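Local atomic coordinates of glycoside Hydrolase (Bacteroides uniformis, PDB entry 5TA0), a protein that probably hydrolyses agarose and its oligosaccharides, as a glycoside hydrolase of a human gut bacterium. Residues I323-S327 against M353-F357; Y326-T330 against L345-T350. All blocks are in the same frame, centred on the assembly; numbering follows the deposited sequence. Where two conformers were deposited one is given.

Interaction 1: I323-S327 against M353-F357; sequences ISQYS and MLMQF. With GAL (beta-D-galactopyranose), chain C.
Phe357 sets its edge against the face of Tyr326. This is a T-shaped pair, with centroids 4.8 Å apart and planes at 82°. Phe357 CE2 does the touching and sits over the middle of the tyrosine ring. Tyr326 CG lies between its own backbone N and carbonyl carbon (chi1 74°), which stands the ring up against helix 340-358. The flat side of Phe357 is used as well. Ile323 CD1 lies over one face in a CH-pi contact, 3.6 Å from Phe357 CE1 and nearer the rim than the centre. The backbone O of Met353, one helical turn earlier, lies over the opposite face.

Met353 slides past Tyr326 in the opposite direction and approaches its ring obliquely, with Met353 CB 3.6 Å from Tyr326 CD1. The sulfur makes an oblique Met-aromatic contact, with Met353 SD 4.9 Å from the Tyr326 ring centroid. Beyond CG the methionine chain is extended, which carries Met353 CE to 3.5 Å from Ser327 O. At the far end of the ring, Tyr326 OH rests 3.6 Å from Leu354 CB. Met300 and Ile364 also touch Phe357. The contact packs strand 321-326 on helix 340-358 of a beta-alpha-beta unit. No hydrogen bond crosses between the segments. Dispersion and aromatic contacts therefore hold them, and the two nearly perpendicular rings probably limit each other's rotation.

Interaction 2: Y326-T330 against L345-T350; sequences YSAQT and LRLKST. With GAL (beta-D-galactopyranose), chain B; AAL (3,6-anhydro-alpha-L-galactopyranose), chain D; EDO (1,2-ethanediol), chain O; SO4 (sulfate ion), chain E.
Loop 326-330 lines part of the glycan-binding cleft and runs nearly antiparallel beside helix 340-358, where Ser327 and Ala328 meet Arg346, Ser349 and Thr350. Ser327 CB packs tightly, 3.1 Å from Thr350 OG1. Thr350 OG1 donates a hydrogen bond to Arg346 O, 2.9 Å away, from above the carbonyl plane. The Ala328 methyl touches both Leu345 O and Ser349 OG; the latter is hydrogen-bonded to Asp284.

The arginine chain bends at chi3 (76°), bringing its guanidinium close to the Ala328 backbone. Ser327 OG lies over one face of that group. Ala328 O is 3.0 Å from Arg346 NH2, at too poor an angle for a hydrogen bond. Instead, one water links Arg346 NE to Ser327 OG, and another links NH2 to Thr330 OG1, itself bonded to Asn334. NH1 reaches Phe370 O.

The first side-chain bond of Gln329 points away from the helix, and the extended chain reaches the glycan. Gln329 OE1 accepts from galactose O4 at 2.8 Å. Gln329 NE2 donates to O3 of the same sugar at 2.9 Å and also to a sulfate, probably from the crystallisation liquor. A loop after a barrel strand, carrying a substrate-binding residue, is typical of beta-alpha barrel glycoside hydrolases.

Overall arrangement
Both interactions belong to one beta-alpha-beta unit of the barrel: strand 321-326, helix 340-358 and strand 364-369. Their centres are 10 Å apart. They start from the same part of the chain and share Tyr326 and Ser327. Interaction 1 uses the strand and the later turns of the helix, close to the centre of the chain. Interaction 2 follows the chain out into the loop and meets earlier turns of the same helix. The packing thus changes from apolar and aromatic to polar and water-bridged toward the cleft. Gln325 and Gln329, one from each interaction, both belong to the glycan pocket, so this single unit presents two residues to the bound oligosaccharide.

Interaction 1: I323-S327 against M353-F357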
# COMPACT_ATOMS: atom_id res chain seq x y z
N ILE A 323 0.94 3.93 -1.32
CA ILE A 323 0.36 2.83 -2.11
C ILE A 323 -1.08 3.22 -2.39
O ILE A 323 -1.98 2.97 -1.59
CB ILE A 323 0.53 1.45 -1.43
CG1 ILE A 323 1.99 1.21 -1.01
CG2 ILE A 323 0.14 0.35 -2.40
CD1 ILE A 323 2.27 1.56 0.42
N SER A 324 -1.32 3.90 -3.53
CA SER A 324 -2.61 4.53 -3.71
C SER A 324 -3.72 3.60 -4.23
O SER A 324 -4.88 4.00 -4.25
CB SER A 324 -2.52 5.76 -4.59
OG SER A 324 -1.90 5.49 -5.82
N GLN A 325 -3.33 2.40 -4.65
CA GLN A 325 -4.26 1.29 -4.96
C GLN A 325 -3.58 -0.01 -4.59
O GLN A 325 -2.45 -0.24 -5.04
CB GLN A 325 -4.61 1.21 -6.44
CG GLN A 325 -5.42 2.37 -7.00
CD GLN A 325 -5.66 2.26 -8.50
OE1 GLN A 325 -5.65 1.14 -9.10
NE2 GLN A 325 -5.90 3.39 -9.12
N TYR A 326 -4.25 -0.86 -3.83
CA TYR A 326 -3.73 -2.21 -3.58
C TYR A 326 -4.87 -3.17 -3.29
O TYR A 326 -5.95 -2.75 -2.91
CB TYR A 326 -2.72 -2.23 -2.45
CG TYR A 326 -3.24 -2.09 -1.03
CD1 TYR A 326 -3.51 -3.21 -0.25
CD2 TYR A 326 -3.36 -0.84 -0.42
CE1 TYR A 326 -3.91 -3.12 1.06
CE2 TYR A 326 -3.80 -0.72 0.91
CZ TYR A 326 -4.03 -1.86 1.65
OH TYR A 326 -4.40 -1.82 2.98
N SER A 327 -4.54 -4.44 -3.48
CA SER A 327 -5.27 -5.66 -3.03
C SER A 327 -5.04 -6.73 -4.09
O SER A 327 -3.90 -7.16 -4.23
CB SER A 327 -6.72 -5.47 -2.58
OG SER A 327 -7.54 -5.11 -3.65
N MET A 353 -1.54 -7.41 2.84
CA MET A 353 -0.75 -6.26 2.46
C MET A 353 -0.77 -5.17 3.53
O MET A 353 0.28 -4.58 3.84
CB MET A 353 -1.26 -5.71 1.14
CG MET A 353 -0.96 -6.64 -0.03
SD MET A 353 -1.22 -5.79 -1.60
CE MET A 353 -0.76 -7.10 -2.73
N LEU A 354 -1.95 -4.93 4.12
CA LEU A 354 -2.07 -3.96 5.20
C LEU A 354 -1.11 -4.27 6.33
O LEU A 354 -0.42 -3.39 6.80
CB LEU A 354 -3.49 -3.90 5.72
CG LEU A 354 -3.69 -3.07 7.00
CD1 LEU A 354 -3.18 -1.64 6.85
CD2 LEU A 354 -5.16 -3.04 7.37
N MET A 355 -1.07 -5.52 6.78
CA MET A 355 -0.14 -5.87 7.85
C MET A 355 1.31 -5.53 7.48
O MET A 355 2.10 -5.02 8.30
CB MET A 355 -0.26 -7.37 8.18
CG MET A 355 -1.59 -7.74 8.82
SD MET A 355 -1.75 -7.21 10.52
CE MET A 355 -0.78 -8.43 11.42
N GLN A 356 1.68 -5.78 6.23
CA GLN A 356 3.04 -5.50 5.76
C GLN A 356 3.30 -4.01 5.69
O GLN A 356 4.37 -3.57 6.10
CB GLN A 356 3.34 -6.23 4.45
CG GLN A 356 3.22 -7.75 4.64
CD GLN A 356 3.57 -8.60 3.46
OE1 GLN A 356 2.75 -9.41 2.98
NE2 GLN A 356 4.81 -8.48 3.00
N PHE A 357 2.30 -3.21 5.31
CA PHE A 357 2.49 -1.74 5.31
C PHE A 357 2.60 -1.20 6.74
O PHE A 357 3.42 -0.30 6.99
CB PHE A 357 1.35 -1.01 4.59
CG PHE A 357 1.15 -1.44 3.15
CD1 PHE A 357 2.24 -1.66 2.28
CD2 PHE A 357 -0.13 -1.61 2.67
CE1 PHE A 357 2.04 -2.04 0.96
CE2 PHE A 357 -0.32 -1.97 1.37
CZ PHE A 357 0.75 -2.20 0.52
C1 GAL C . -6.88 -0.59 -13.27
C2 GAL C . -6.82 0.91 -13.02
C3 GAL C . -8.02 1.47 -12.28
C4 GAL C . -9.33 0.76 -12.64
C5 GAL C . -9.19 -0.74 -12.68
C6 GAL C . -10.46 -1.50 -13.08
O2 GAL C . -5.67 1.21 -12.23
O3 GAL C . -8.07 2.84 -12.71
O4 GAL C . -9.74 1.24 -13.93
O5 GAL C . -8.19 -1.00 -13.67
O6 GAL C . -11.55 -1.33 -12.15

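Interaction 2: Y326-T330 against L345-T350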
# COMPACT_ATOMS: atom_id res chain seq x y z
N TYR A 326 -4.25 -0.86 -3.83
CA TYR A 326 -3.73 -2.21 -3.58
C TYR A 326 -4.87 -3.17 -3.29
O TYR A 326 -5.95 -2.75 -2.91
CB TYR A 326 -2.72 -2.23 -2.45
CG TYR A 326 -3.24 -2.09 -1.03
CD1 TYR A 326 -3.51 -3.21 -0.25
CD2 TYR A 326 -3.36 -0.84 -0.42
CE1 TYR A 326 -3.91 -3.12 1.06
CE2 TYR A 326 -3.80 -0.72 0.91
CZ TYR A 326 -4.03 -1.86 1.65
OH TYR A 326 -4.40 -1.82 2.98
N SER A 327 -4.54 -4.44 -3.48
CA SER A 327 -5.27 -5.66 -3.03
C SER A 327 -5.04 -6.73 -4.09
O SER A 327 -3.90 -7.16 -4.23
CB SER A 327 -6.72 -5.47 -2.58
OG SER A 327 -7.54 -5.11 -3.65
N ALA A 328 -6.10 -7.20 -4.76
CA ALA A 328 -5.96 -8.23 -5.80
C ALA A 328 -6.59 -7.74 -7.09
O ALA A 328 -7.57 -6.96 -7.09
CB ALA A 328 -6.65 -9.52 -5.37
N GLN A 329 -6.02 -8.18 -8.20
CA GLN A 329 -6.68 -8.11 -9.49
C GLN A 329 -7.15 -9.53 -9.78
O GLN A 329 -6.33 -10.44 -9.73
CB GLN A 329 -5.72 -7.60 -10.56
CG GLN A 329 -6.36 -7.60 -11.94
CD GLN A 329 -5.62 -6.81 -12.98
OE1 GLN A 329 -4.49 -6.34 -12.77
NE2 GLN A 329 -6.27 -6.68 -14.16
N THR A 330 -8.42 -9.69 -10.11
CA THR A 330 -9.04 -11.02 -10.19
C THR A 330 -9.38 -11.39 -11.65
O THR A 330 -10.53 -11.52 -12.01
CB THR A 330 -10.29 -11.09 -9.29
OG1 THR A 330 -11.25 -10.10 -9.67
CG2 THR A 330 -9.94 -10.90 -7.80
N LEU A 345 -11.50 -12.78 -2.54
CA LEU A 345 -10.19 -12.70 -3.18
C LEU A 345 -9.54 -11.35 -2.91
O LEU A 345 -8.36 -11.29 -2.63
CB LEU A 345 -10.27 -12.96 -4.68
CG LEU A 345 -10.71 -14.38 -5.08
CD1 LEU A 345 -10.74 -14.45 -6.59
CD2 LEU A 345 -9.80 -15.47 -4.53
N ARG A 346 -10.35 -10.30 -2.93
CA ARG A 346 -9.84 -8.95 -2.62
C ARG A 346 -9.54 -8.82 -1.12
O ARG A 346 -8.48 -8.27 -0.73
CB ARG A 346 -10.85 -7.90 -3.05
CG ARG A 346 -11.19 -7.94 -4.53
CD ARG A 346 -12.05 -6.74 -4.89
NE ARG A 346 -11.22 -5.55 -4.97
CZ ARG A 346 -10.43 -5.27 -6.01
NH1 ARG A 346 -9.64 -4.20 -5.99
NH2 ARG A 346 -10.42 -6.03 -7.10
N LEU A 347 -10.45 -9.29 -0.29
CA LEU A 347 -10.30 -9.19 1.17
C LEU A 347 -8.98 -9.78 1.66
O LEU A 347 -8.26 -9.18 2.48
CB LEU A 347 -11.48 -9.85 1.91
CG LEU A 347 -12.78 -9.07 1.87
CD1 LEU A 347 -13.93 -9.97 2.28
CD2 LEU A 347 -12.72 -7.83 2.76
N LYS A 348 -8.67 -10.99 1.21
CA LYS A 348 -7.49 -11.68 1.78
C LYS A 348 -6.20 -10.99 1.39
O LYS A 348 -5.25 -10.95 2.16
CB LYS A 348 -7.49 -13.18 1.46
CG LYS A 348 -7.27 -13.55 0.02
CD LYS A 348 -7.45 -15.06 -0.19
CE LYS A 348 -7.40 -15.49 -1.63
NZ LYS A 348 -6.02 -15.53 -2.19
N SER A 349 -6.15 -10.44 0.17
CA SER A 349 -4.98 -9.66 -0.24
C SER A 349 -4.89 -8.36 0.55
O SER A 349 -3.79 -7.97 0.95
CB SER A 349 -5.03 -9.38 -1.74
OG SER A 349 -4.71 -10.56 -2.47
N THR A 350 -6.02 -7.71 0.77
CA THR A 350 -6.03 -6.47 1.52
C THR A 350 -5.47 -6.64 2.92
O THR A 350 -4.59 -5.86 3.34
CB THR A 350 -7.43 -5.86 1.62
OG1 THR A 350 -7.95 -5.66 0.30
CG2 THR A 350 -7.36 -4.50 2.30
C1 GAL B . -3.68 -8.62 -18.32
C2 GAL B . -4.72 -7.68 -17.75
C3 GAL B . -4.10 -6.37 -17.29
C4 GAL B . -2.89 -6.62 -16.40
C5 GAL B . -1.92 -7.55 -17.11
C6 GAL B . -0.66 -7.78 -16.30
O1 GAL B . -4.23 -9.91 -18.64
O2 GAL B . -5.71 -7.37 -18.72
O3 GAL B . -5.15 -5.65 -16.63
O4 GAL B . -3.29 -7.23 -15.16
O5 GAL B . -2.61 -8.78 -17.37
O6 GAL B . 0.23 -8.63 -17.02
C1 AAL D . -4.95 -4.24 -16.52
C2 AAL D . -6.31 -3.57 -16.72
C3 AAL D . -6.21 -2.15 -16.22
C4 AAL D . -5.85 -2.11 -14.77
C5 AAL D . -4.40 -2.50 -14.88
C6 AAL D . -3.93 -1.61 -16.00
O2 AAL D . -7.33 -4.26 -16.00
O3 AAL D . -5.09 -1.51 -16.86
O4 AAL D . -5.92 -0.78 -14.32
O5 AAL D . -4.37 -3.88 -15.25
C1 EDO O . -11.71 -3.11 1.23
O1 EDO O . -10.74 -2.66 2.13
C2 EDO O . -11.39 -4.57 1.05
O2 EDO O . -10.53 -4.62 -0.08
S SO4 E . -8.93 -7.68 -16.64
O1 SO4 E . -8.74 -7.65 -15.17
O2 SO4 E . -7.94 -6.78 -17.29
O3 SO4 E . -10.29 -7.20 -16.95
O4 SO4 E . -8.73 -9.08 -17.10
O HOH W 1 -10.39 -4.29 -2.69
O HOH W 2 -8.60 -4.18 -8.70
O HOH W 3 -12.30 -7.99 -8.05